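Local coordinates for formate-dependent phosphoribosylglycinamide formyltransferase (Mycobacterium tuberculosis H37Rv, PDB 6KHR), which belongs by family to the ATP-grasp enzymes and assembles as a pair of identical chains, with a parallel-stranded domain at the N-terminal end, at residues L32-P37 and A61-I66; E51-D56 and A67-V72. All coordinates share one frame; numbering follows the deposited sequence.

Contact 1 (L32-P37 and A61-I66); sequences LGSAEP and APAHRI
Ser34 packs its CB against Ala61 and Ala63 and turns its hydroxyl to the ring of His64. Its CB rests 3.4 Å from Ala61 CB and 4.0 Å from Ala63 CB, so it touches both alanines at once. Within 61-66 itself, Ala61 CB lies over the centre of the His64 imidazole, covering one face of that ring. The serine hydroxyl reaches the same ring obliquely, with OG 3.3 Å from His64 CE1; chi1 of -66° sets OG beside the backbone N, and Val55 O of the neighbouring strand holds it by a weak hydrogen bond. Two looser van der Waals contacts bring oxygens to the proline: the bent Glu36 side chain swings back and brings OE2 to 3.8 Å from Pro62 CG, and Ala35 O lies 3.7 Å from Pro62 CB.

Polar linkage is slight. Ala63 N points at Ser34 O over 3.3 Å, nearly straight at 168° but weak, and the position of that oxygen is uncertain. Ser34 N also donates a hydrogen bond to Asp56 OD2 of strand 51-56.

The arrangement pairs the loop after the first strand with the start of the short helix 62-66, as two neighbouring strand-to-helix connections meet at the C-terminal edge of the parallel sheet in a Rossmann-like domain.

Contact 2 (E51-D56 and A67-V72); sequences EVIAVD and ADQSVV
Asp68 reaches across to Glu51 and Val52, and its side chain repays following outward. CB lies 3.5 Å from Val52 O and 3.6 Å from Glu51 CG. A chi1 of -52° turns CG beside its own backbone N, bringing it 3.5 Å from Glu51 CG. At the tip the oxygens part: OD1 stays beside Glu51 CG at 4.1 Å, whereas OD2 accepts the Val52 N-H through its anti lone pair at 164°. The modelled 2.5 Å between Val52 N and Asp68 OD2 is doubtfully short at this resolution. Gln46 NE2 donates to OD2 as well. The carboxylate planes are 38° apart and Glu51 OE2 is 5.3 Å from Asp68 OD1; the N-H groups of Val52 and Gln46 probably help offset this nearby like charge.

Beyond this the strands run parallel, as expected of the beta-alpha-beta unit formed by strand 51-56, helix 62-66 and strand 69-72, the last an outermost strand of the sheet within this chain. Val52 O takes Gln69 N and, weakly, Asp68 N; Ala54 then receives from Val71 N through its O and gives its N-H to Gln69 O, and Asp56 N bonds Val71 O. On the face carrying Ile53, Val55 and Val71, Ile53 CG2 lies 3.9 Å from Val71 CG2, under helix 78-88. On the other, Ala54 CB touches Ala67 CB at 3.7 Å, near Ala63 and His64.

Read from the N terminus, residues 32-37 leave the first strand and enter helix 36-47; strand 51-56 then opens contact 2 before 61-66 returns to close contact 1, and 67-72 closes contact 2 last. The two loops therefore cross rather than nest. Contact 1 ties the first strand-to-helix turn to helix 62-66, and contact 2 sets the strands flanking that helix side by side. Their centres lie about 8 Å apart and they join directly, Gly33 N probably bonding Val55 O. His64 of contact 1 also packs against Ala54 and Ser70 of contact 2. Both contacts lie beside the second subunit, which is reached by Arg65 and Ile66 in 61-66 and by Asp68 in 67-72.

Contact 1 (L32-P37 and A61-I66)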
ATOM      1  N   LEU A  32      13.734  -1.773 -13.980  1.00 53.48           N
ATOM      2  CA  LEU A  32      15.072  -1.191 -14.011  1.00 52.85           C
ATOM      3  C   LEU A  32      15.183  -0.200 -12.855  1.00 56.30           C
ATOM      4  O   LEU A  32      14.577   0.884 -12.876  1.00 49.83           O
ATOM      5  CB  LEU A  32      15.336  -0.530 -15.362  1.00 54.16           C
ATOM      6  CG  LEU A  32      15.883  -1.382 -16.520  1.00 59.17           C
ATOM      7  CD1 LEU A  32      15.598  -2.870 -16.360  1.00 52.79           C
ATOM      8  CD2 LEU A  32      15.363  -0.885 -17.863  1.00 55.48           C
ATOM      9  N   GLY A  33      15.933  -0.580 -11.835  1.00 60.31           N
ATOM     10  CA  GLY A  33      16.007   0.176 -10.599  1.00 65.15           C
ATOM     11  C   GLY A  33      15.338  -0.616  -9.491  1.00 69.42           C
ATOM     12  O   GLY A  33      14.294  -1.251  -9.695  1.00 67.80           O
ATOM     13  N   SER A  34      15.970  -0.605  -8.331  1.00 66.72           N
ATOM     14  CA  SER A  34      15.438  -1.382  -7.198  1.00 66.51           C
ATOM     15  C   SER A  34      15.543  -0.568  -5.929  1.00 64.24           C
ATOM     16  O   SER A  34      15.842  -1.132  -4.912  1.00 60.00           O
ATOM     17  CB  SER A  34      16.156  -2.654  -7.039  1.00 64.16           C
ATOM     18  OG  SER A  34      15.901  -3.476  -8.137  1.00 63.67           O
ATOM     19  N   ALA A  35      15.165   0.694  -5.993  1.00 59.41           N
ATOM     20  CA  ALA A  35      15.206   1.549  -4.797  1.00 61.45           C
ATOM     21  C   ALA A  35      13.902   1.446  -4.008  1.00 64.56           C
ATOM     22  O   ALA A  35      13.124   0.557  -4.225  1.00 57.70           O
ATOM     23  CB  ALA A  35      15.510   2.962  -5.185  1.00 64.46           C
ATOM     24  N   GLU A  36      13.651   2.411  -3.150  1.00 70.87           N
ATOM     25  CA  GLU A  36      12.486   2.278  -2.259  1.00 64.81           C
ATOM     26  C   GLU A  36      11.166   2.169  -2.994  1.00 60.49           C
ATOM     27  O   GLU A  36      10.482   1.206  -2.727  1.00 61.42           O
ATOM     28  CB  GLU A  36      12.537   3.182  -1.044  1.00 72.28           C
ATOM     29  CG  GLU A  36      13.404   2.577   0.033  1.00 97.08           C
ATOM     30  CD  GLU A  36      14.859   2.993  -0.040  1.00111.76           C
ATOM     31  OE1 GLU A  36      15.185   3.802  -0.909  1.00114.98           O
ATOM     32  OE2 GLU A  36      15.650   2.509   0.776  1.00114.71           O
ATOM     33  N   PRO A  37      10.597   3.101  -4.011  1.00 54.76           N
ATOM     34  CA  PRO A  37       9.334   3.070  -4.761  1.00 58.99           C
ATOM     35  C   PRO A  37       9.260   1.888  -5.702  1.00 66.93           C
ATOM     36  O   PRO A  37       8.161   1.400  -6.005  1.00 65.92           O
ATOM     37  CB  PRO A  37       9.331   4.406  -5.520  1.00 52.17           C
ATOM     38  CG  PRO A  37      10.308   5.262  -4.825  1.00 48.17           C
ATOM     39  CD  PRO A  37      11.368   4.322  -4.317  1.00 44.36           C
ATOM     40  N   ALA A  61      19.553  -4.598  -3.078  1.00 96.10           N
ATOM     41  CA  ALA A  61      18.705  -3.433  -3.266  1.00 76.76           C
ATOM     42  C   ALA A  61      17.297  -3.702  -2.729  1.00 67.70           C
ATOM     43  O   ALA A  61      16.878  -4.858  -2.634  1.00 64.51           O
ATOM     44  CB  ALA A  61      18.649  -3.063  -4.743  1.00 67.86           C
ATOM     45  N   PRO A  62      16.550  -2.652  -2.348  1.00 61.83           N
ATOM     46  CA  PRO A  62      15.255  -2.869  -1.662  1.00 67.24           C
ATOM     47  C   PRO A  62      14.254  -3.781  -2.369  1.00 69.79           C
ATOM     48  O   PRO A  62      13.688  -4.671  -1.721  1.00 70.06           O
ATOM     49  CB  PRO A  62      14.709  -1.441  -1.513  1.00 60.72           C
ATOM     50  CG  PRO A  62      15.926  -0.592  -1.405  1.00 52.80           C
ATOM     51  CD  PRO A  62      16.990  -1.247  -2.261  1.00 54.41           C
ATOM     52  N   ALA A  63      14.003  -3.584  -3.668  1.00 63.11           N
ATOM     53  CA  ALA A  63      13.036  -4.440  -4.356  1.00 66.97           C
ATOM     54  C   ALA A  63      13.556  -5.855  -4.590  1.00 75.22           C
ATOM     55  O   ALA A  63      12.759  -6.757  -4.864  1.00 68.92           O
ATOM     56  CB  ALA A  63      12.609  -3.804  -5.686  1.00 57.18           C
ATOM     57  N   HIS A  64      14.873  -6.075  -4.487  1.00 79.85           N
ATOM     58  CA  HIS A  64      15.424  -7.428  -4.570  1.00 76.06           C
ATOM     59  C   HIS A  64      14.824  -8.354  -3.522  1.00 75.90           C
ATOM     60  O   HIS A  64      14.646  -9.551  -3.788  1.00 80.90           O
ATOM     61  CB  HIS A  64      16.946  -7.400  -4.400  1.00 68.89           C
ATOM     62  CG  HIS A  64      17.687  -6.897  -5.597  1.00 73.22           C
ATOM     63  ND1 HIS A  64      17.060  -6.295  -6.668  1.00 76.87           N
ATOM     64  CD2 HIS A  64      19.009  -6.911  -5.901  1.00 76.47           C
ATOM     65  CE1 HIS A  64      17.960  -5.962  -7.574  1.00 79.08           C
ATOM     66  NE2 HIS A  64      19.151  -6.327  -7.135  1.00 76.24           N
ATOM     67  N   ARG A  65      14.502  -7.823  -2.337  1.00 72.73           N
ATOM     68  CA  ARG A  65      14.147  -8.668  -1.198  1.00 77.88           C
ATOM     69  C   ARG A  65      12.802  -9.356  -1.402  1.00 79.51           C
ATOM     70  O   ARG A  65      12.619 -10.511  -0.995  1.00 89.81           O
ATOM     71  CB  ARG A  65      14.131  -7.836   0.085  1.00 82.32           C
ATOM     72  CG  ARG A  65      14.775  -8.522   1.298  1.00 95.27           C
ATOM     73  CD  ARG A  65      13.993  -9.764   1.775  1.00109.50           C
ATOM     74  NE  ARG A  65      14.874 -10.885   2.126  1.00118.46           N
ATOM     75  CZ  ARG A  65      14.928 -12.044   1.468  1.00121.08           C
ATOM     76  NH1 ARG A  65      14.143 -12.262   0.417  1.00119.16           N
ATOM     77  NH2 ARG A  65      15.768 -12.997   1.866  1.00122.33           N
ATOM     78  N   ILE A  66      11.843  -8.673  -2.017  1.00 71.43           N
ATOM     79  CA  ILE A  66      10.513  -9.238  -2.196  1.00 75.10           C
ATOM     80  C   ILE A  66      10.203  -9.551  -3.640  1.00 67.90           C
ATOM     81  O   ILE A  66       9.119 -10.074  -3.930  1.00 73.61           O
ATOM     82  CB  ILE A  66       9.428  -8.323  -1.596  1.00 90.10           C
ATOM     83  CG1 ILE A  66       9.194  -7.095  -2.482  1.00 81.35           C
ATOM     84  CG2 ILE A  66       9.786  -7.952  -0.143  1.00102.40           C
ATOM     85  CD1 ILE A  66       7.920  -7.179  -3.308  1.00 83.64           C
TER

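Contact 2 (E51-D56 and A67-V72)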
ATOM      1  N   GLU A  51       4.577 -11.785 -11.939  1.00 48.20           N
ATOM      2  CA  GLU A  51       5.955 -11.996 -11.515  1.00 54.67           C
ATOM      3  C   GLU A  51       6.784 -10.755 -11.831  1.00 63.37           C
ATOM      4  O   GLU A  51       6.656 -10.171 -12.910  1.00 63.02           O
ATOM      5  CB  GLU A  51       6.551 -13.203 -12.236  1.00 64.77           C
ATOM      6  CG  GLU A  51       7.140 -14.277 -11.342  1.00 87.58           C
ATOM      7  CD  GLU A  51       7.806 -15.417 -12.126  1.00100.85           C
ATOM      8  OE1 GLU A  51       8.249 -15.197 -13.279  1.00 98.28           O
ATOM      9  OE2 GLU A  51       7.883 -16.541 -11.581  1.00107.44           O
ATOM     10  N   VAL A  52       7.657 -10.356 -10.905  1.00 55.50           N
ATOM     11  CA  VAL A  52       8.484  -9.170 -11.102  1.00 52.66           C
ATOM     12  C   VAL A  52       9.960  -9.526 -10.973  1.00 50.40           C
ATOM     13  O   VAL A  52      10.371 -10.198 -10.019  1.00 49.48           O
ATOM     14  CB  VAL A  52       8.143  -8.038 -10.117  1.00 51.14           C
ATOM     15  CG1 VAL A  52       9.123  -6.883 -10.327  1.00 44.60           C
ATOM     16  CG2 VAL A  52       6.706  -7.581 -10.311  1.00 53.58           C
ATOM     17  N   ILE A  53      10.751  -9.051 -11.928  1.00 50.77           N
ATOM     18  CA  ILE A  53      12.202  -9.142 -11.906  1.00 52.03           C
ATOM     19  C   ILE A  53      12.736  -7.775 -11.501  1.00 49.92           C
ATOM     20  O   ILE A  53      12.431  -6.771 -12.154  1.00 56.20           O
ATOM     21  CB  ILE A  53      12.741  -9.554 -13.282  1.00 68.47           C
ATOM     22  CG1 ILE A  53      12.058 -10.838 -13.751  1.00 68.07           C
ATOM     23  CG2 ILE A  53      14.259  -9.671 -13.263  1.00 80.54           C
ATOM     24  CD1 ILE A  53      11.841 -10.871 -15.251  1.00 63.01           C
ATOM     25  N   ALA A  54      13.525  -7.725 -10.434  1.00 50.41           N
ATOM     26  CA  ALA A  54      14.131  -6.477  -9.987  1.00 57.69           C
ATOM     27  C   ALA A  54      15.601  -6.449 -10.396  1.00 59.90           C
ATOM     28  O   ALA A  54      16.380  -7.331 -10.016  1.00 58.74           O
ATOM     29  CB  ALA A  54      13.980  -6.288  -8.477  1.00 50.62           C
ATOM     30  N   VAL A  55      15.966  -5.436 -11.174  1.00 63.58           N
ATOM     31  CA  VAL A  55      17.315  -5.264 -11.696  1.00 74.93           C
ATOM     32  C   VAL A  55      17.923  -4.038 -11.039  1.00 80.37           C
ATOM     33  O   VAL A  55      17.251  -3.012 -10.889  1.00 77.49           O
ATOM     34  CB  VAL A  55      17.311  -5.114 -13.231  1.00 67.32           C
ATOM     35  CG1 VAL A  55      18.719  -4.961 -13.737  1.00 56.07           C
ATOM     36  CG2 VAL A  55      16.620  -6.300 -13.892  1.00 63.63           C
ATOM     37  N   ASP A  56      19.191  -4.144 -10.644  1.00 83.50           N
ATOM     38  CA  ASP A  56      19.932  -2.981 -10.172  1.00 84.90           C
ATOM     39  C   ASP A  56      21.423  -3.269 -10.284  1.00 84.53           C
ATOM     40  O   ASP A  56      21.835  -4.356 -10.700  1.00 88.66           O
ATOM     41  CB  ASP A  56      19.533  -2.600  -8.745  1.00 84.31           C
ATOM     42  CG  ASP A  56      19.739  -1.119  -8.466  1.00 86.82           C
ATOM     43  OD1 ASP A  56      20.727  -0.557  -9.001  1.00 84.96           O
ATOM     44  OD2 ASP A  56      18.912  -0.518  -7.741  1.00 85.86           O
ATOM     45  N   ALA A  67      11.119  -9.267  -4.558  1.00 66.29           N
ATOM     46  CA  ALA A  67      10.884  -9.627  -5.944  1.00 67.51           C
ATOM     47  C   ALA A  67      10.927 -11.144  -6.117  1.00 71.98           C
ATOM     48  O   ALA A  67      11.434 -11.886  -5.269  1.00 69.15           O
ATOM     49  CB  ALA A  67      11.917  -8.970  -6.862  1.00 65.18           C
ATOM     50  N   ASP A  68      10.363 -11.594  -7.243  1.00 69.56           N
ATOM     51  CA  ASP A  68      10.407 -12.997  -7.624  1.00 62.25           C
ATOM     52  C   ASP A  68      11.767 -13.393  -8.176  1.00 68.32           C
ATOM     53  O   ASP A  68      12.193 -14.538  -8.005  1.00 75.99           O
ATOM     54  CB  ASP A  68       9.338 -13.288  -8.678  1.00 64.95           C
ATOM     55  CG  ASP A  68       7.964 -12.821  -8.260  1.00 72.84           C
ATOM     56  OD1 ASP A  68       7.384 -13.435  -7.337  1.00 82.85           O
ATOM     57  OD2 ASP A  68       7.475 -11.826  -8.844  1.00 71.57           O
ATOM     58  N   GLN A  69      12.440 -12.482  -8.863  1.00 77.20           N
ATOM     59  CA  GLN A  69      13.750 -12.760  -9.430  1.00 67.43           C
ATOM     60  C   GLN A  69      14.582 -11.497  -9.324  1.00 66.66           C
ATOM     61  O   GLN A  69      14.099 -10.405  -9.642  1.00 72.17           O
ATOM     62  CB  GLN A  69      13.634 -13.219 -10.878  1.00 62.66           C
ATOM     63  CG  GLN A  69      14.941 -13.616 -11.495  1.00 84.71           C
ATOM     64  CD  GLN A  69      14.732 -14.309 -12.818  1.00103.36           C
ATOM     65  OE1 GLN A  69      13.601 -14.425 -13.293  1.00109.58           O
ATOM     66  NE2 GLN A  69      15.820 -14.780 -13.424  1.00103.12           N
ATOM     67  N   SER A  70      15.809 -11.640  -8.837  1.00 64.32           N
ATOM     68  CA  SER A  70      16.724 -10.524  -8.658  1.00 64.75           C
ATOM     69  C   SER A  70      17.853 -10.636  -9.672  1.00 74.99           C
ATOM     70  O   SER A  70      18.282 -11.740 -10.028  1.00 77.41           O
ATOM     71  CB  SER A  70      17.287 -10.486  -7.234  1.00 70.79           C
ATOM     72  OG  SER A  70      16.267 -10.178  -6.291  1.00 79.79           O
ATOM     73  N   VAL A  71      18.311  -9.490 -10.150  1.00 76.89           N
ATOM     74  CA  VAL A  71      19.356  -9.435 -11.156  1.00 78.90           C
ATOM     75  C   VAL A  71      20.252  -8.249 -10.840  1.00 77.99           C
ATOM     76  O   VAL A  71      19.767  -7.170 -10.494  1.00 79.24           O
ATOM     77  CB  VAL A  71      18.773  -9.339 -12.585  1.00 84.48           C
ATOM     78  CG1 VAL A  71      19.879  -9.104 -13.599  1.00 82.49           C
ATOM     79  CG2 VAL A  71      18.016 -10.616 -12.937  1.00 87.85           C
ATOM     80  N   VAL A  72      21.555  -8.468 -10.941  1.00 76.69           N
ATOM     81  CA  VAL A  72      22.565  -7.437 -10.752  1.00 74.21           C
ATOM     82  C   VAL A  72      23.236  -7.194 -12.093  1.00 76.39           C
ATOM     83  O   VAL A  72      23.826  -8.111 -12.673  1.00 77.93           O
ATOM     84  CB  VAL A  72      23.598  -7.855  -9.699  1.00 75.90           C
ATOM     85  CG1 VAL A  72      24.798  -6.937  -9.751  1.00 72.08           C
ATOM     86  CG2 VAL A  72      22.965  -7.847  -8.315  1.00 72.79           C
TER